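Side-chain contacts in shikimate dehydrogenase (NADP(+)) (Thermus thermophilus, PDB 2D5C), which catalyses the reversible NADPH-linked reduction of 3-dehydroshikimate to shikimate, a step in the chorismate pathway that leads to the aromatic amino acids: residues Leu2-Leu7 and Arg241-Leu246; Val84-Gln89 and Ala237-Leu242. All blocks are in the same frame, centred on the assembly; numbering follows the deposited sequence.

In the fold
Both contacts lay helix 229-244 against one face of the mixed sheet of the substrate-binding domain, and their centres lie only about 6 Å apart. Contact 1 joins the C-terminal end of that helix to strand 2-8 near the start of the chain; contact 2 joins the preceding, partly overlapping part of the helix to strand 86-90, with Arg241 and Leu242 common to both. In the sheet, strand 56-59 runs between these two strands. The indole of Trp243 ties the contacts together, since its NE1 donates a hydrogen bond to the backbone O of Val87. A helix that follows the last strand, 224-226, of the parallel sheet thus returns to pack on the mixed sheet, beside bound shikimate and the second subunit.

Contact 1: Leu2-Leu7 and Arg241-Leu246; sequences LRFAVL and RLWTGL. With SO4 (sulfate ion), chain F.
Phe4 and Trp243 meet as an offset stack in which the phenyl ring lies over the six-membered ring of the indole. The ring centres are 4.4 Å apart and the planes are tilted by 21°; the contact atoms lie toward the rims, so the overlap is displaced. It is closest where Phe4 CE2 comes within 3.4 Å of Trp243 CE3. The two side chains slide past each other in opposite directions, and Phe4 CE2 also reaches back along the tryptophan to within 3.7 Å of Trp243 CB. In both residues CG stands anti to the carbonyl carbon (chi1 -61° in Phe4, -62° in Trp243), which sends the rings into the space between strand and helix.

Thr244 addresses the same phenyl ring differently. Its CG2 comes to the edge, near the ring plane, 4.2 Å from Phe4 CZ, and the same methyl lies 4.0 Å from Leu2 CD1, the leucine crossing the threonine at about a right angle. With the methyl turned to the strand, Thr244 OG1 is left for the helix end: it is hydrogen-bonded to the backbone O of Phe240 and accepts from Leu246 N at 3.0 Å. Trp243 NE1 in turn is hydrogen-bonded to the backbone O of Val87, which helps fix the rotation of the stacked indole. Arg241 NE donates to a sulfate, probably from the crystallisation liquor, that also meets Glu91 N of the second subunit.

The apolar face thus joins strand 2-8 to the last turn of helix 229-244, beyond which Gly245 takes a positive phi and Thr244 with Leu246 forms an ST turn: helix-on-sheet packing in the alpha/beta substrate-binding domain.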
loop_
_atom_site.group_PDB
_atom_site.type_symbol
_atom_site.label_atom_id
_atom_site.label_comp_id
_atom_site.label_asym_id
_atom_site.label_seq_id
_atom_site.Cartn_x
_atom_site.Cartn_y
_atom_site.Cartn_z
ATOM N N LEU A 2 2.347 12.694 -6.284
ATOM C CA LEU A 2 3.106 11.493 -5.972
ATOM C C LEU A 2 4.609 11.745 -5.885
ATOM O O LEU A 2 5.208 12.259 -6.821
ATOM C CB LEU A 2 2.809 10.436 -7.041
ATOM C CG LEU A 2 1.344 10.000 -7.087
ATOM C CD1 LEU A 2 1.019 9.332 -8.416
ATOM C CD2 LEU A 2 1.076 9.055 -5.924
ATOM N N ARG A 3 5.210 11.376 -4.755
ATOM C CA ARG A 3 6.641 11.553 -4.550
ATOM C C ARG A 3 7.303 10.185 -4.478
ATOM O O ARG A 3 7.059 9.421 -3.540
ATOM C CB ARG A 3 6.921 12.318 -3.251
ATOM C CG ARG A 3 6.386 13.743 -3.219
ATOM C CD ARG A 3 6.804 14.510 -4.457
ATOM N NE ARG A 3 6.246 15.858 -4.491
ATOM C CZ ARG A 3 6.114 16.574 -5.603
ATOM N NH1 ARG A 3 6.496 16.068 -6.769
ATOM N NH2 ARG A 3 5.605 17.797 -5.551
ATOM N N PHE A 4 8.129 9.882 -5.474
ATOM C CA PHE A 4 8.834 8.606 -5.549
ATOM C C PHE A 4 10.342 8.819 -5.597
ATOM O O PHE A 4 10.817 9.941 -5.780
ATOM C CB PHE A 4 8.408 7.842 -6.805
ATOM C CG PHE A 4 6.946 7.511 -6.854
ATOM C CD1 PHE A 4 6.157 7.953 -7.911
ATOM C CD2 PHE A 4 6.362 6.739 -5.858
ATOM C CE1 PHE A 4 4.804 7.631 -7.981
ATOM C CE2 PHE A 4 5.010 6.409 -5.911
ATOM C CZ PHE A 4 4.225 6.855 -6.979
ATOM N N ALA A 5 11.096 7.736 -5.435
ATOM C CA ALA A 5 12.549 7.825 -5.487
ATOM C C ALA A 5 13.189 6.450 -5.559
ATOM O O ALA A 5 12.565 5.448 -5.212
ATOM C CB ALA A 5 13.074 8.574 -4.254
ATOM N N VAL A 6 14.424 6.408 -6.051
ATOM C CA VAL A 6 15.190 5.169 -6.097
ATOM C C VAL A 6 16.325 5.444 -5.114
ATOM O O VAL A 6 17.036 6.446 -5.238
ATOM C CB VAL A 6 15.772 4.850 -7.507
ATOM C CG1 VAL A 6 16.685 5.983 -7.989
ATOM C CG2 VAL A 6 16.550 3.535 -7.455
ATOM N N LEU A 7 16.461 4.581 -4.113
ATOM C CA LEU A 7 17.494 4.733 -3.096
ATOM C C LEU A 7 18.600 3.710 -3.323
ATOM O O LEU A 7 18.329 2.544 -3.613
ATOM C CB LEU A 7 16.900 4.529 -1.701
ATOM C CG LEU A 7 15.663 5.352 -1.328
ATOM C CD1 LEU A 7 15.188 4.952 0.061
ATOM C CD2 LEU A 7 15.988 6.839 -1.381
ATOM N N ARG A 241 2.390 0.132 -10.275
ATOM C CA ARG A 241 1.044 -0.350 -10.035
ATOM C C ARG A 241 0.886 -0.645 -8.550
ATOM O O ARG A 241 -0.175 -0.412 -7.990
ATOM C CB ARG A 241 0.735 -1.604 -10.865
ATOM C CG ARG A 241 -0.716 -2.050 -10.748
ATOM C CD ARG A 241 -0.999 -3.249 -11.626
ATOM N NE ARG A 241 -0.163 -4.386 -11.261
ATOM C CZ ARG A 241 -0.091 -5.518 -11.956
ATOM N NH1 ARG A 241 -0.806 -5.672 -13.065
ATOM N NH2 ARG A 241 0.697 -6.500 -11.533
ATOM N N LEU A 242 1.929 -1.170 -7.902
ATOM C CA LEU A 242 1.818 -1.425 -6.463
ATOM C C LEU A 242 1.548 -0.112 -5.737
ATOM O O LEU A 242 0.711 -0.050 -4.838
ATOM C CB LEU A 242 3.102 -2.034 -5.887
ATOM C CG LEU A 242 3.488 -3.451 -6.299
ATOM C CD1 LEU A 242 4.758 -3.852 -5.570
ATOM C CD2 LEU A 242 2.366 -4.412 -5.978
ATOM N N TRP A 243 2.261 0.942 -6.129
ATOM C CA TRP A 243 2.097 2.238 -5.484
ATOM C C TRP A 243 0.776 2.955 -5.754
ATOM O O TRP A 243 0.243 3.608 -4.864
ATOM C CB TRP A 243 3.219 3.198 -5.902
ATOM C CG TRP A 243 4.586 2.763 -5.522
ATOM C CD1 TRP A 243 4.960 2.085 -4.387
ATOM C CD2 TRP A 243 5.785 2.994 -6.268
ATOM N NE1 TRP A 243 6.323 1.877 -4.391
ATOM C CE2 TRP A 243 6.852 2.425 -5.534
ATOM C CE3 TRP A 243 6.061 3.630 -7.490
ATOM C CZ2 TRP A 243 8.177 2.469 -5.981
ATOM C CZ3 TRP A 243 7.391 3.676 -7.937
ATOM C CH2 TRP A 243 8.427 3.097 -7.182
ATOM N N THR A 244 0.247 2.834 -6.970
ATOM C CA THR A 244 -0.966 3.571 -7.342
ATOM C C THR A 244 -2.206 2.788 -7.752
ATOM O O THR A 244 -3.307 3.343 -7.758
ATOM C CB THR A 244 -0.681 4.486 -8.536
ATOM O OG1 THR A 244 -0.403 3.668 -9.686
ATOM C CG2 THR A 244 0.516 5.372 -8.265
ATOM N N GLY A 245 -2.024 1.525 -8.130
ATOM C CA GLY A 245 -3.135 0.724 -8.595
ATOM C C GLY A 245 -3.244 0.856 -10.110
ATOM O O GLY A 245 -4.123 0.273 -10.734
ATOM N N LEU A 246 -2.335 1.624 -10.706
ATOM C CA LEU A 246 -2.336 1.836 -12.157
ATOM C C LEU A 246 -1.089 1.244 -12.800
ATOM O O LEU A 246 0.005 1.386 -12.267
ATOM C CB LEU A 246 -2.393 3.337 -12.467
ATOM C CG LEU A 246 -3.657 4.083 -12.021
ATOM C CD1 LEU A 246 -3.471 5.575 -12.208
ATOM C CD2 LEU A 246 -4.844 3.580 -12.813
HETATM S S SO4 F . -0.896 -5.603 -7.819
HETATM O O1 SO4 F . 0.087 -4.357 -8.150
HETATM O O2 SO4 F . -1.412 -5.317 -6.496
HETATM O O3 SO4 F . -1.833 -5.689 -8.727
HETATM O O4 SO4 F . 0.007 -6.725 -7.749
#

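Contact 2: Val84-Gln89 and Ala237-Leu242; sequences VNTVLQ and ALAFRL. With SKM ((3R,4S,5R)-3,4,5-trihydroxycyclohex-1-ene-1-carboxylic acid), chain E; SO4 (sulfate ion), chain F.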
loop_
_atom_site.group_PDB
_atom_site.type_symbol
_atom_site.label_atom_id
_atom_site.label_comp_id
_atom_site.label_asym_id
_atom_site.label_seq_id
_atom_site.Cartn_x
_atom_site.Cartn_y
_atom_site.Cartn_z
ATOM N N VAL A 84 14.161 -6.858 -1.059
ATOM C CA VAL A 84 13.024 -6.007 -1.376
ATOM C C VAL A 84 13.526 -4.929 -2.330
ATOM O O VAL A 84 14.521 -4.255 -2.043
ATOM C CB VAL A 84 12.479 -5.334 -0.098
ATOM C CG1 VAL A 84 11.603 -4.132 -0.460
ATOM C CG2 VAL A 84 11.677 -6.362 0.726
ATOM N N ASN A 85 12.843 -4.767 -3.462
ATOM C CA ASN A 85 13.233 -3.744 -4.433
ATOM C C ASN A 85 12.162 -2.654 -4.534
ATOM O O ASN A 85 12.359 -1.624 -5.183
ATOM C CB ASN A 85 13.462 -4.378 -5.808
ATOM C CG ASN A 85 12.186 -4.483 -6.627
ATOM O OD1 ASN A 85 11.163 -4.981 -6.153
ATOM N ND2 ASN A 85 12.245 -4.019 -7.870
ATOM N N THR A 86 11.027 -2.883 -3.886
ATOM C CA THR A 86 9.938 -1.913 -3.917
ATOM C C THR A 86 9.305 -1.749 -2.540
ATOM O O THR A 86 8.916 -2.734 -1.904
ATOM C CB THR A 86 8.846 -2.350 -4.913
ATOM O OG1 THR A 86 9.422 -2.487 -6.219
ATOM C CG2 THR A 86 7.719 -1.309 -4.970
ATOM N N VAL A 87 9.222 -0.502 -2.082
ATOM C CA VAL A 87 8.625 -0.193 -0.793
ATOM C C VAL A 87 7.447 0.758 -0.978
ATOM O O VAL A 87 7.551 1.741 -1.711
ATOM C CB VAL A 87 9.660 0.466 0.159
ATOM C CG1 VAL A 87 8.995 0.803 1.495
ATOM C CG2 VAL A 87 10.849 -0.472 0.360
ATOM N N LEU A 88 6.326 0.439 -0.329
ATOM C CA LEU A 88 5.109 1.263 -0.364
ATOM C C LEU A 88 4.936 1.899 1.008
ATOM O O LEU A 88 5.078 1.215 2.019
ATOM C CB LEU A 88 3.879 0.396 -0.659
ATOM C CG LEU A 88 2.504 1.014 -0.396
ATOM C CD1 LEU A 88 2.295 2.202 -1.315
ATOM C CD2 LEU A 88 1.402 -0.039 -0.617
ATOM N N GLN A 89 4.641 3.200 1.046
ATOM C CA GLN A 89 4.421 3.893 2.313
ATOM C C GLN A 89 2.946 4.255 2.467
ATOM O O GLN A 89 2.376 4.959 1.623
ATOM C CB GLN A 89 5.291 5.173 2.387
ATOM C CG GLN A 89 5.102 6.023 3.667
ATOM C CD GLN A 89 3.904 6.969 3.597
ATOM O OE1 GLN A 89 2.975 6.880 4.401
ATOM N NE2 GLN A 89 3.922 7.875 2.628
ATOM N N ALA A 237 7.279 -0.917 -13.956
ATOM C CA ALA A 237 5.841 -0.770 -14.189
ATOM C C ALA A 237 5.063 -1.465 -13.081
ATOM O O ALA A 237 4.051 -0.957 -12.591
ATOM C CB ALA A 237 5.449 -1.371 -15.539
ATOM N N LEU A 238 5.545 -2.639 -12.688
ATOM C CA LEU A 238 4.879 -3.384 -11.623
ATOM C C LEU A 238 4.957 -2.646 -10.300
ATOM O O LEU A 238 4.012 -2.691 -9.506
ATOM C CB LEU A 238 5.493 -4.777 -11.476
ATOM C CG LEU A 238 5.243 -5.722 -12.647
ATOM C CD1 LEU A 238 5.983 -7.025 -12.402
ATOM C CD2 LEU A 238 3.760 -5.975 -12.817
ATOM N N ALA A 239 6.069 -1.969 -10.047
ATOM C CA ALA A 239 6.204 -1.229 -8.792
ATOM C C ALA A 239 5.239 -0.047 -8.803
ATOM O O ALA A 239 4.616 0.279 -7.790
ATOM C CB ALA A 239 7.641 -0.725 -8.610
ATOM N N PHE A 240 5.123 0.603 -9.957
ATOM C CA PHE A 240 4.218 1.741 -10.080
ATOM C C PHE A 240 2.772 1.317 -9.804
ATOM O O PHE A 240 2.008 2.060 -9.178
ATOM C CB PHE A 240 4.322 2.359 -11.481
ATOM C CG PHE A 240 3.771 3.751 -11.560
ATOM C CD1 PHE A 240 4.613 4.852 -11.464
ATOM C CD2 PHE A 240 2.398 3.953 -11.698
ATOM C CE1 PHE A 240 4.094 6.156 -11.507
ATOM C CE2 PHE A 240 1.869 5.237 -11.742
ATOM C CZ PHE A 240 2.717 6.343 -11.646
ATOM N N ARG A 241 2.390 0.132 -10.275
ATOM C CA ARG A 241 1.044 -0.350 -10.035
ATOM C C ARG A 241 0.886 -0.645 -8.550
ATOM O O ARG A 241 -0.175 -0.412 -7.990
ATOM C CB ARG A 241 0.735 -1.604 -10.865
ATOM C CG ARG A 241 -0.716 -2.050 -10.748
ATOM C CD ARG A 241 -0.999 -3.249 -11.626
ATOM N NE ARG A 241 -0.163 -4.386 -11.261
ATOM C CZ ARG A 241 -0.091 -5.518 -11.956
ATOM N NH1 ARG A 241 -0.806 -5.672 -13.065
ATOM N NH2 ARG A 241 0.697 -6.500 -11.533
ATOM N N LEU A 242 1.929 -1.170 -7.902
ATOM C CA LEU A 242 1.818 -1.425 -6.463
ATOM C C LEU A 242 1.548 -0.112 -5.737
ATOM O O LEU A 242 0.711 -0.050 -4.838
ATOM C CB LEU A 242 3.102 -2.034 -5.887
ATOM C CG LEU A 242 3.488 -3.451 -6.299
ATOM C CD1 LEU A 242 4.758 -3.852 -5.570
ATOM C CD2 LEU A 242 2.366 -4.412 -5.978
HETATM O O12 SKM E . 15.060 -3.557 -8.729
HETATM C C8 SKM E . 15.470 -2.424 -9.510
HETATM C C6 SKM E . 15.211 -1.120 -8.706
HETATM O O7 SKM E . 13.822 -1.032 -8.397
HETATM C C5 SKM E . 15.635 0.132 -9.517
HETATM C C4 SKM E . 16.921 -0.077 -10.318
HETATM C C1 SKM E . 17.541 1.115 -10.951
HETATM O O2 SKM E . 16.968 2.325 -10.797
HETATM O O3 SKM E . 18.568 1.012 -11.607
HETATM C C10 SKM E . 17.508 -1.267 -10.476
HETATM C C9 SKM E . 16.980 -2.552 -9.873
HETATM O O11 SKM E . 17.734 -2.843 -8.686
HETATM S S SO4 F . -0.896 -5.603 -7.819
HETATM O O1 SO4 F . 0.087 -4.357 -8.150
HETATM O O2 SO4 F . -1.412 -5.317 -6.496
HETATM O O3 SO4 F . -1.833 -5.689 -8.727
HETATM O O4 SO4 F . 0.007 -6.725 -7.749
#
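Thr86 leans from strand 86-90 onto helix 229-244, and its side chain divides at CB into two branches of different character. The methyl, CG2, is anti to the backbone N and packs on apolar atoms: Ala239 CB at 3.7 Å and Leu242 CD1 at 3.9 Å. The hydroxyl branch, OG1, touches Ala239 CB at 3.5 Å; its polar neighbours are Asn85 OD1, 3.0 Å from Thr86 OG1, and Thr99 OG1, both weak partners.

Strand and helix run nearly parallel here: the axes of strand 86-89 and helix 237-242 approach to 9.0 Å at 16°. Ala239, with only a methyl to place, is consistent with the close approach at Thr86, where the CA atoms of the two residues are 6.2 Å apart.

Asn85, which forms a classic beta bulge with Thr86 opposite Phe97, turns to the substrate instead. Its ND2 donates to shikimate O12 at 3.0 Å, at an angle of 157°, while OD1 accepts from Thr99 N. That bond helps set which way round the amide sits, with the NH2 toward the shikimate hydroxyl. No hydrogen bond joins the two segments, so they meet by van der Waals contact, while the amide of Asn85 serves the ligand and Thr99.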